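Local coordinates for protein alpha-1,3-glucanase (Bacillus circulans, PDB 5ZRU) that probably hydrolyses alpha-1,3-glucan, this chain being the GH87 catalytic unit of a longer enzyme that also carries carbohydrate-binding modules, at residues R499-F510 / H537-N548; V514-K525 / T552-A562. All coordinates share one frame; numbering follows the deposited sequence.

Interaction 1. Residues R499-F510 / H537-N548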
loop_
_atom_site.group_PDB
_atom_site.type_symbol
_atom_site.label_atom_id
_atom_site.label_comp_id
_atom_site.label_asym_id
_atom_site.label_seq_id
_atom_site.Cartn_x
_atom_site.Cartn_y
_atom_site.Cartn_z
ATOM N N ARG A 499 -1.299 20.385 -5.575
ATOM C CA ARG A 499 -2.237 21.498 -5.701
ATOM C C ARG A 499 -2.422 22.142 -4.324
ATOM O O ARG A 499 -1.474 22.730 -3.804
ATOM C CB ARG A 499 -3.564 21.036 -6.325
ATOM C CG ARG A 499 -4.475 22.202 -6.789
ATOM C CD ARG A 499 -3.795 23.098 -7.856
ATOM N NE ARG A 499 -4.737 24.072 -8.424
ATOM C CZ ARG A 499 -5.631 23.774 -9.364
ATOM N NH1 ARG A 499 -5.689 22.543 -9.851
ATOM N NH2 ARG A 499 -6.462 24.706 -9.830
ATOM N N SER A 500 -3.600 22.054 -3.706
ATOM C CA SER A 500 -3.792 22.674 -2.397
ATOM C C SER A 500 -3.493 21.691 -1.266
ATOM O O SER A 500 -3.779 20.496 -1.371
ATOM C CB SER A 500 -5.213 23.234 -2.246
ATOM O OG SER A 500 -5.421 24.312 -3.151
ATOM N N ALA A 501 -2.911 22.204 -0.177
ATOM C CA ALA A 501 -2.510 21.324 0.922
ATOM C C ALA A 501 -3.718 20.737 1.651
ATOM O O ALA A 501 -3.760 19.535 1.933
ATOM C CB ALA A 501 -1.608 22.078 1.908
ATOM N N ILE A 502 -4.696 21.565 1.993
ATOM C CA ILE A 502 -5.873 21.118 2.734
ATOM C C ILE A 502 -7.111 21.573 1.974
ATOM O O ILE A 502 -7.240 22.763 1.665
ATOM C CB ILE A 502 -5.885 21.675 4.169
ATOM C CG1 ILE A 502 -4.599 21.286 4.896
ATOM C CG2 ILE A 502 -7.089 21.152 4.940
ATOM C CD1 ILE A 502 -4.439 21.999 6.223
ATOM N N GLN A 503 -8.016 20.631 1.680
ATOM C CA GLN A 503 -9.167 20.867 0.800
ATOM C C GLN A 503 -10.450 20.371 1.457
ATOM O O GLN A 503 -10.499 19.237 1.951
ATOM C CB GLN A 503 -8.962 20.165 -0.555
ATOM C CG GLN A 503 -10.184 20.120 -1.479
ATOM C CD GLN A 503 -9.817 19.654 -2.888
ATOM O OE1 GLN A 503 -8.759 20.001 -3.398
ATOM N NE2 GLN A 503 -10.690 18.864 -3.514
ATOM N N PHE A 504 -11.486 21.225 1.459
ATOM C CA PHE A 504 -12.814 20.916 1.981
ATOM C C PHE A 504 -13.844 21.136 0.886
ATOM O O PHE A 504 -13.830 22.179 0.231
ATOM C CB PHE A 504 -13.268 21.838 3.136
ATOM C CG PHE A 504 -12.368 21.885 4.326
ATOM C CD1 PHE A 504 -11.176 22.591 4.289
ATOM C CD2 PHE A 504 -12.772 21.319 5.526
ATOM C CE1 PHE A 504 -10.375 22.680 5.417
ATOM C CE2 PHE A 504 -11.964 21.413 6.661
ATOM C CZ PHE A 504 -10.775 22.086 6.594
ATOM N N GLY A 505 -14.787 20.212 0.737
ATOM C CA GLY A 505 -15.856 20.473 -0.207
ATOM C C GLY A 505 -17.019 19.511 -0.089
ATOM O O GLY A 505 -17.048 18.634 0.778
ATOM N N TYR A 506 -17.969 19.692 -1.020
ATOM C CA TYR A 506 -19.325 19.139 -1.003
ATOM C C TYR A 506 -20.102 19.721 0.174
ATOM O O TYR A 506 -19.522 20.406 1.025
ATOM C CB TYR A 506 -19.310 17.602 -1.012
ATOM C CG TYR A 506 -18.938 17.084 -2.392
ATOM C CD1 TYR A 506 -17.632 17.166 -2.843
ATOM C CD2 TYR A 506 -19.899 16.571 -3.260
ATOM C CE1 TYR A 506 -17.266 16.727 -4.104
ATOM C CE2 TYR A 506 -19.543 16.132 -4.544
ATOM C CZ TYR A 506 -18.217 16.214 -4.951
ATOM O OH TYR A 506 -17.819 15.792 -6.204
ATOM N N GLY A 507 -21.415 19.507 0.202
ATOM C CA GLY A 507 -22.321 20.300 1.004
ATOM C C GLY A 507 -22.849 19.669 2.273
ATOM O O GLY A 507 -23.708 20.273 2.929
ATOM N N GLY A 508 -22.346 18.498 2.670
ATOM C CA GLY A 508 -22.912 17.805 3.814
ATOM C C GLY A 508 -22.590 18.429 5.160
ATOM O O GLY A 508 -23.245 18.092 6.153
ATOM N N GLY A 509 -21.591 19.292 5.223
ATOM C CA GLY A 509 -21.286 20.016 6.443
ATOM C C GLY A 509 -19.942 19.616 7.040
ATOM O O GLY A 509 -19.475 18.479 6.894
ATOM N N PHE A 510 -19.316 20.569 7.734
ATOM C CA PHE A 510 -18.066 20.344 8.456
ATOM C C PHE A 510 -18.206 20.912 9.860
ATOM O O PHE A 510 -18.410 22.118 10.028
ATOM C CB PHE A 510 -16.880 20.977 7.723
ATOM C CG PHE A 510 -16.574 20.312 6.413
ATOM C CD1 PHE A 510 -15.712 19.229 6.360
ATOM C CD2 PHE A 510 -17.168 20.751 5.241
ATOM C CE1 PHE A 510 -15.432 18.595 5.153
ATOM C CE2 PHE A 510 -16.904 20.120 4.024
ATOM C CZ PHE A 510 -16.026 19.041 3.983
ATOM N N HIS A 537 -7.161 28.699 -10.326
ATOM C CA HIS A 537 -6.396 29.175 -9.179
ATOM C C HIS A 537 -5.124 28.364 -9.003
ATOM O O HIS A 537 -5.117 27.161 -9.290
ATOM C CB HIS A 537 -7.228 29.090 -7.898
ATOM C CG HIS A 537 -7.626 27.693 -7.519
ATOM N ND1 HIS A 537 -8.741 27.071 -8.038
ATOM C CD2 HIS A 537 -7.065 26.802 -6.664
ATOM C CE1 HIS A 537 -8.855 25.862 -7.514
ATOM N NE2 HIS A 537 -7.850 25.674 -6.678
ATOM N N PRO A 538 -4.037 28.980 -8.538
ATOM C CA PRO A 538 -2.872 28.199 -8.113
ATOM C C PRO A 538 -3.192 27.465 -6.823
ATOM O O PRO A 538 -4.082 27.855 -6.072
ATOM C CB PRO A 538 -1.779 29.253 -7.886
ATOM C CG PRO A 538 -2.363 30.567 -8.379
ATOM C CD PRO A 538 -3.847 30.423 -8.310
ATOM N N GLY A 539 -2.446 26.392 -6.565
ATOM C CA GLY A 539 -2.670 25.642 -5.338
ATOM C C GLY A 539 -2.452 26.516 -4.113
ATOM O O GLY A 539 -1.528 27.332 -4.062
ATOM N N ALA A 540 -3.314 26.338 -3.119
ATOM C CA ALA A 540 -3.301 27.130 -1.899
ATOM C C ALA A 540 -2.923 26.289 -0.682
ATOM O O ALA A 540 -2.883 25.056 -0.723
ATOM C CB ALA A 540 -4.672 27.774 -1.666
ATOM N N ALA A 541 -2.677 26.985 0.432
ATOM C CA ALA A 541 -2.528 26.298 1.714
ATOM C C ALA A 541 -3.845 25.675 2.161
ATOM O O ALA A 541 -3.881 24.519 2.597
ATOM C CB ALA A 541 -2.020 27.267 2.778
ATOM N N ILE A 542 -4.936 26.438 2.095
ATOM C CA ILE A 542 -6.256 25.965 2.494
ATOM C C ILE A 542 -7.248 26.345 1.408
ATOM O O ILE A 542 -7.270 27.497 0.960
ATOM C CB ILE A 542 -6.694 26.553 3.849
ATOM C CG1 ILE A 542 -5.630 26.270 4.919
ATOM C CG2 ILE A 542 -8.051 26.001 4.258
ATOM C CD1 ILE A 542 -5.850 27.043 6.235
ATOM N N TYR A 543 -8.102 25.396 1.040
ATOM C CA TYR A 543 -9.018 25.509 -0.089
ATOM C C TYR A 543 -10.370 24.957 0.319
ATOM O O TYR A 543 -10.444 23.852 0.855
ATOM C CB TYR A 543 -8.446 24.725 -1.285
ATOM C CG TYR A 543 -9.347 24.515 -2.483
ATOM C CD1 TYR A 543 -10.002 25.580 -3.095
ATOM C CD2 TYR A 543 -9.477 23.249 -3.048
ATOM C CE1 TYR A 543 -10.808 25.374 -4.224
ATOM C CE2 TYR A 543 -10.264 23.036 -4.167
ATOM C CZ TYR A 543 -10.924 24.102 -4.751
ATOM O OH TYR A 543 -11.686 23.880 -5.874
ATOM N N THR A 544 -11.444 25.709 0.074
ATOM C CA THR A 544 -12.774 25.126 0.152
ATOM C C THR A 544 -13.537 25.441 -1.126
ATOM O O THR A 544 -13.340 26.488 -1.754
ATOM C CB THR A 544 -13.587 25.601 1.382
ATOM O OG1 THR A 544 -14.248 26.836 1.083
ATOM C CG2 THR A 544 -12.686 25.765 2.638
ATOM N N TYR A 545 -14.373 24.495 -1.532
ATOM C CA TYR A 545 -15.330 24.691 -2.614
ATOM C C TYR A 545 -16.743 24.419 -2.107
ATOM O O TYR A 545 -17.623 24.001 -2.861
ATOM C CB TYR A 545 -14.983 23.827 -3.831
ATOM C CG TYR A 545 -14.876 22.345 -3.564
ATOM C CD1 TYR A 545 -13.725 21.805 -2.983
ATOM C CD2 TYR A 545 -15.906 21.476 -3.916
ATOM C CE1 TYR A 545 -13.619 20.448 -2.732
ATOM C CE2 TYR A 545 -15.804 20.105 -3.674
ATOM C CZ TYR A 545 -14.651 19.601 -3.084
ATOM O OH TYR A 545 -14.529 18.252 -2.831
ATOM N N THR A 546 -16.946 24.627 -0.807
ATOM C CA THR A 546 -18.266 24.710 -0.202
ATOM C C THR A 546 -18.297 25.917 0.720
ATOM O O THR A 546 -17.276 26.302 1.298
ATOM C CB THR A 546 -18.644 23.447 0.599
ATOM O OG1 THR A 546 -19.970 23.583 1.124
ATOM C CG2 THR A 546 -17.690 23.214 1.766
ATOM N N GLY A 547 -19.473 26.527 0.831
ATOM C CA GLY A 547 -19.706 27.563 1.813
ATOM C C GLY A 547 -20.317 27.054 3.095
ATOM O O GLY A 547 -20.593 27.845 4.000
ATOM N N ASN A 548 -20.542 25.746 3.197
ATOM C CA ASN A 548 -21.149 25.131 4.371
ATOM C C ASN A 548 -20.062 24.420 5.165
ATOM O O ASN A 548 -19.684 23.291 4.837
ATOM C CB ASN A 548 -22.240 24.152 3.957
ATOM C CG ASN A 548 -22.887 23.472 5.143
ATOM O OD1 ASN A 548 -22.898 24.011 6.254
ATOM N ND2 ASN A 548 -23.433 22.280 4.918
HETATM O O HOH W 1 -7.167 23.677 -4.985
HETATM O O HOH W 2 -20.408 21.083 3.484
HETATM O O HOH W 3 -19.149 21.762 -2.821
HETATM O O HOH W 4 -24.681 20.695 7.256
HETATM O O HOH W 5 -21.336 22.888 8.385
#
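Gln503 and Tyr543 stand side by side on neighbouring parallel strands, 502-505 and 542-544, successive rungs of the right-handed beta-helix expected of this pectate lyase-like catalytic domain. The Gln503 amide meets the rim of the Tyr543 ring in the ring plane, its own plane turned 90° to it, with OE1 3.3 Å from CD2. Gln503 NE2 is hydrogen-bonded to Glu471 O, probably setting the amide's rotation. Beyond it the Tyr545 ring lies flat on the backbone: Gly505 CA sits under its face, 3.3 Å from the ring centroid, where a side chain on Gly505 would collide. On the sheet face opposite Gln503 and Tyr543, Thr544 CG2 packs on Phe504 CD1. At the N-terminal end the Arg499 chain, bent at chi2 (60°), sets NH2 over the centre of the His537 imidazole; the same NH2 donates to His537 O at 2.9 Å, and Thr530 O takes another of its bonds. Ser500 OG accepts an almost straight bond from Ala540 N (2.9 Å, 172°). A water joins that hydroxyl to His537 NE2, while ND1 is hydrogen-bonded to Ser535 O. At the far end Asn548 ND2 reaches Gly507 O at 2.8 Å, from above the carbonyl plane.

Interaction 2. Residues V514-K525 / T552-A562. With CA (calcium ion), chain K.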
loop_
_atom_site.group_PDB
_atom_site.type_symbol
_atom_site.label_atom_id
_atom_site.label_comp_id
_atom_site.label_asym_id
_atom_site.label_seq_id
_atom_site.Cartn_x
_atom_site.Cartn_y
_atom_site.Cartn_z
ATOM N N VAL A 514 -10.574 20.577 13.697
ATOM C CA VAL A 514 -9.516 21.372 14.316
ATOM C C VAL A 514 -8.161 20.923 13.785
ATOM O O VAL A 514 -7.885 19.719 13.715
ATOM C CB VAL A 514 -9.551 21.263 15.852
ATOM C CG1 VAL A 514 -8.426 22.107 16.464
ATOM C CG2 VAL A 514 -10.916 21.700 16.383
ATOM N N PHE A 515 -7.316 21.893 13.434
ATOM C CA PHE A 515 -5.978 21.660 12.897
ATOM C C PHE A 515 -4.977 22.388 13.785
ATOM O O PHE A 515 -4.914 23.623 13.758
ATOM C CB PHE A 515 -5.854 22.194 11.470
ATOM C CG PHE A 515 -6.572 21.392 10.430
ATOM C CD1 PHE A 515 -7.930 21.574 10.205
ATOM C CD2 PHE A 515 -5.871 20.496 9.626
ATOM C CE1 PHE A 515 -8.585 20.851 9.217
ATOM C CE2 PHE A 515 -6.517 19.776 8.633
ATOM C CZ PHE A 515 -7.885 19.952 8.438
ATOM N N ASN A 516 -4.171 21.646 14.542
ATOM C CA ASN A 516 -3.205 22.263 15.443
ATOM C C ASN A 516 -1.782 21.947 14.997
ATOM O O ASN A 516 -1.486 20.816 14.605
ATOM C CB ASN A 516 -3.423 21.783 16.890
ATOM C CG ASN A 516 -4.778 22.213 17.454
ATOM O OD1 ASN A 516 -5.331 23.239 17.066
ATOM N ND2 ASN A 516 -5.318 21.416 18.356
ATOM N N ASN A 517 -0.903 22.952 15.046
ATOM C CA ASN A 517 0.528 22.763 14.769
ATOM C C ASN A 517 0.746 22.160 13.380
ATOM O O ASN A 517 1.401 21.130 13.226
ATOM C CB ASN A 517 1.199 21.886 15.839
ATOM C CG ASN A 517 0.817 22.279 17.268
ATOM O OD1 ASN A 517 0.609 23.453 17.574
ATOM N ND2 ASN A 517 0.735 21.284 18.149
ATOM N N ILE A 518 0.184 22.811 12.364
ATOM C CA ILE A 518 0.325 22.392 10.972
ATOM C C ILE A 518 1.419 23.228 10.320
ATOM O O ILE A 518 1.425 24.460 10.452
ATOM C CB ILE A 518 -1.000 22.557 10.205
ATOM C CG1 ILE A 518 -2.181 21.945 10.983
ATOM C CG2 ILE A 518 -0.874 21.983 8.783
ATOM C CD1 ILE A 518 -2.065 20.474 11.290
ATOM N N ASN A 519 2.336 22.573 9.606
ATOM C CA ASN A 519 3.352 23.261 8.813
ATOM C C ASN A 519 3.148 22.925 7.345
ATOM O O ASN A 519 3.257 21.758 6.952
ATOM C CB ASN A 519 4.767 22.872 9.247
ATOM C CG ASN A 519 5.056 23.257 10.681
ATOM O OD1 ASN A 519 4.800 24.391 11.093
ATOM N ND2 ASN A 519 5.584 22.310 11.455
ATOM N N ILE A 520 2.882 23.948 6.535
ATOM C CA ILE A 520 2.637 23.782 5.108
ATOM C C ILE A 520 3.778 24.456 4.368
ATOM O O ILE A 520 3.898 25.690 4.370
ATOM C CB ILE A 520 1.284 24.367 4.692
ATOM C CG1 ILE A 520 0.176 23.706 5.514
ATOM C CG2 ILE A 520 1.070 24.172 3.192
ATOM C CD1 ILE A 520 -1.257 24.302 5.313
ATOM N N ASN A 521 4.608 23.654 3.722
ATOM C CA ASN A 521 5.808 24.157 3.066
ATOM C C ASN A 521 5.737 23.749 1.601
ATOM O O ASN A 521 6.108 22.627 1.246
ATOM C CB ASN A 521 7.062 23.616 3.746
ATOM C CG ASN A 521 8.333 24.155 3.125
ATOM O OD1 ASN A 521 8.299 25.102 2.332
ATOM N ND2 ASN A 521 9.464 23.558 3.484
ATOM N N GLY A 522 5.254 24.656 0.758
ATOM C CA GLY A 522 5.156 24.383 -0.662
ATOM C C GLY A 522 3.782 23.895 -1.075
ATOM O O GLY A 522 3.334 22.833 -0.636
ATOM N N ALA A 523 3.102 24.653 -1.926
ATOM C CA ALA A 523 1.820 24.209 -2.457
ATOM C C ALA A 523 1.681 24.734 -3.875
ATOM O O ALA A 523 2.351 25.691 -4.269
ATOM C CB ALA A 523 0.648 24.670 -1.574
ATOM N N GLY A 524 0.807 24.087 -4.647
ATOM C CA GLY A 524 0.684 24.429 -6.051
ATOM C C GLY A 524 1.890 24.039 -6.874
ATOM O O GLY A 524 2.179 24.689 -7.886
ATOM N N LYS A 525 2.615 22.996 -6.464
ATOM C CA LYS A 525 3.854 22.659 -7.153
ATOM C C LYS A 525 3.618 22.027 -8.522
ATOM O O LYS A 525 4.560 21.971 -9.320
ATOM C CB LYS A 525 4.720 21.733 -6.291
ATOM C CG LYS A 525 5.074 22.281 -4.904
ATOM C CD LYS A 525 5.644 23.707 -4.939
ATOM C CE LYS A 525 7.111 23.735 -5.310
ATOM N NZ LYS A 525 7.722 25.049 -4.956
ATOM N N THR A 552 -10.999 25.253 12.348
ATOM C CA THR A 552 -10.177 26.091 13.213
ATOM C C THR A 552 -8.732 25.626 13.138
ATOM O O THR A 552 -8.450 24.434 13.313
ATOM C CB THR A 552 -10.670 26.037 14.663
ATOM O OG1 THR A 552 -12.015 26.521 14.722
ATOM C CG2 THR A 552 -9.781 26.895 15.563
ATOM N N PHE A 553 -7.831 26.561 12.859
ATOM C CA PHE A 553 -6.398 26.315 12.842
ATOM C C PHE A 553 -5.762 27.053 14.012
ATOM O O PHE A 553 -6.027 28.244 14.214
ATOM C CB PHE A 553 -5.774 26.790 11.528
ATOM C CG PHE A 553 -6.061 25.891 10.353
ATOM C CD1 PHE A 553 -7.327 25.840 9.792
ATOM C CD2 PHE A 553 -5.056 25.110 9.807
ATOM C CE1 PHE A 553 -7.598 25.012 8.706
ATOM C CE2 PHE A 553 -5.314 24.278 8.716
ATOM C CZ PHE A 553 -6.583 24.232 8.166
ATOM N N ASN A 554 -4.945 26.342 14.786
ATOM C CA ASN A 554 -4.103 26.931 15.819
ATOM C C ASN A 554 -2.653 26.648 15.462
ATOM O O ASN A 554 -2.301 25.501 15.180
ATOM C CB ASN A 554 -4.424 26.351 17.201
ATOM C CG ASN A 554 -5.860 26.611 17.630
ATOM O OD1 ASN A 554 -6.193 27.713 18.051
ATOM N ND2 ASN A 554 -6.715 25.593 17.525
ATOM N N ASN A 555 -1.817 27.686 15.470
ATOM C CA ASN A 555 -0.387 27.542 15.184
ATOM C C ASN A 555 -0.162 26.912 13.807
ATOM O O ASN A 555 0.397 25.822 13.664
ATOM C CB ASN A 555 0.324 26.724 16.273
ATOM C CG ASN A 555 1.818 26.664 16.060
ATOM O OD1 ASN A 555 2.397 27.596 15.514
ATOM N ND2 ASN A 555 2.453 25.561 16.472
ATOM N N LEU A 556 -0.612 27.626 12.785
ATOM C CA LEU A 556 -0.370 27.257 11.400
ATOM C C LEU A 556 0.844 28.022 10.893
ATOM O O LEU A 556 0.951 29.234 11.116
ATOM C CB LEU A 556 -1.595 27.585 10.543
ATOM C CG LEU A 556 -1.393 27.486 9.029
ATOM C CD1 LEU A 556 -1.145 26.038 8.615
ATOM C CD2 LEU A 556 -2.602 28.067 8.303
ATOM N N THR A 557 1.770 27.328 10.229
ATOM C CA THR A 557 2.838 28.011 9.513
ATOM C C THR A 557 2.759 27.680 8.030
ATOM O O THR A 557 2.410 26.556 7.657
ATOM C CB THR A 557 4.237 27.654 10.030
ATOM O OG1 THR A 557 4.580 26.319 9.618
ATOM C CG2 THR A 557 4.304 27.773 11.546
ATOM N N THR A 558 3.086 28.661 7.183
ATOM C CA THR A 558 3.107 28.448 5.743
ATOM C C THR A 558 4.411 28.959 5.153
ATOM O O THR A 558 5.120 29.777 5.751
ATOM C CB THR A 558 1.933 29.132 5.017
ATOM O OG1 THR A 558 1.980 30.551 5.228
ATOM C CG2 THR A 558 0.614 28.583 5.515
ATOM N N ASN A 559 4.705 28.457 3.954
ATOM C CA ASN A 559 5.868 28.861 3.178
ATOM C C ASN A 559 5.692 28.353 1.755
ATOM O O ASN A 559 5.178 27.250 1.557
ATOM C CB ASN A 559 7.164 28.302 3.783
ATOM C CG ASN A 559 8.402 28.815 3.075
ATOM O OD1 ASN A 559 8.629 30.024 3.006
ATOM N ND2 ASN A 559 9.208 27.900 2.541
ATOM N N ASP A 560 6.085 29.176 0.774
ATOM C CA ASP A 560 6.160 28.760 -0.633
ATOM C C ASP A 560 4.784 28.351 -1.171
ATOM O O ASP A 560 4.627 27.325 -1.839
ATOM C CB ASP A 560 7.186 27.628 -0.802
ATOM C CG ASP A 560 7.445 27.268 -2.259
ATOM O OD1 ASP A 560 7.234 28.123 -3.151
ATOM O OD2 ASP A 560 7.844 26.112 -2.514
ATOM N N ILE A 561 3.778 29.176 -0.886
ATOM C CA ILE A 561 2.407 28.912 -1.315
ATOM C C ILE A 561 2.188 29.559 -2.684
ATOM O O ILE A 561 2.356 30.774 -2.841
ATOM C CB ILE A 561 1.397 29.439 -0.282
ATOM C CG1 ILE A 561 1.696 28.850 1.097
ATOM C CG2 ILE A 561 -0.042 29.110 -0.712
ATOM C CD1 ILE A 561 1.743 27.304 1.127
ATOM N N ALA A 562 1.813 28.752 -3.682
ATOM C CA ALA A 562 1.575 29.307 -5.017
ATOM C C ALA A 562 0.469 30.363 -5.004
ATOM O O ALA A 562 0.602 31.416 -5.641
ATOM C CB ALA A 562 1.234 28.192 -6.009
HETATM CA CA CA K . 4.535 27.839 15.304
HETATM O O HOH W 6 -2.473 24.720 12.421
HETATM O O HOH W 7 2.948 24.778 13.143
HETATM O O HOH W 8 5.656 26.259 6.878
HETATM O O HOH W 9 5.117 27.454 -5.455
#
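Phe515 and Phe553 lie side by side in an offset stack, ring planes 3° apart and centroids 4.5 Å from each other. Going out along Phe515, CB rests over the face of the Phe553 ring, 3.5 Å from CD2; CG comes next, against CE2 and CZ; CD1 still touches CZ at 3.6 Å, and by CE1 the overlap is running out. Phe489, on the neighbouring parallel strand 487-495, stacks on Phe515 too, so the rings form a ladder along the interior of what the parallel strands and the family indicate is a beta-helix. With an alanine at Phe553, Phe515 is likely to lose this stacking partner and a gap to open beside Ile518 CG1. Beyond the corner the inward side chains continue: Leu556 CD1 meets Ile520 CD1, and Ile561 CD1 lies against Ile520 CG2 and Ala523 CB.

Outward-pointing asparagines pair on the sheets before and after the corner: Asn554 ND2 donates to Asn516 OD1 at 2.8 Å, and Asn559 ND2 to Asn521 OD1, there from above the acceptor's carbonyl plane. At the corner, with CG anti to the backbone N (chi1 -175°), Asn555 turns ND2 to Asn517 OD1 while its own OD1 binds a calcium ion at 2.2 Å. Past the strands, Lys525 curls back through two bends to place NZ 2.7 Å from Asp560 OD2, on that oxygen's syn lone pair, in a salt bridge.

Overall arrangement
Running from the N terminus, the chain passes through 499-510, then 514-525, then 537-548 and finally 552-562. Interaction 1 closes a loop when 537-548 returns beside 499-510, and interaction 2 closes the next when 552-562 returns beside 514-525; the two loops cross rather than nest, because their segments alternate. Each contact thus joins the same two consecutive coils of the catalytic domain, on different faces near its C-terminal end. The faces meet inside: Ile502 CD1 lies 3.5 Å from Phe553 CE2, and Ile542 CD1 the same distance from Phe553 CZ. At one border, Arg499 O and Gly524 N make a probable hydrogen bond.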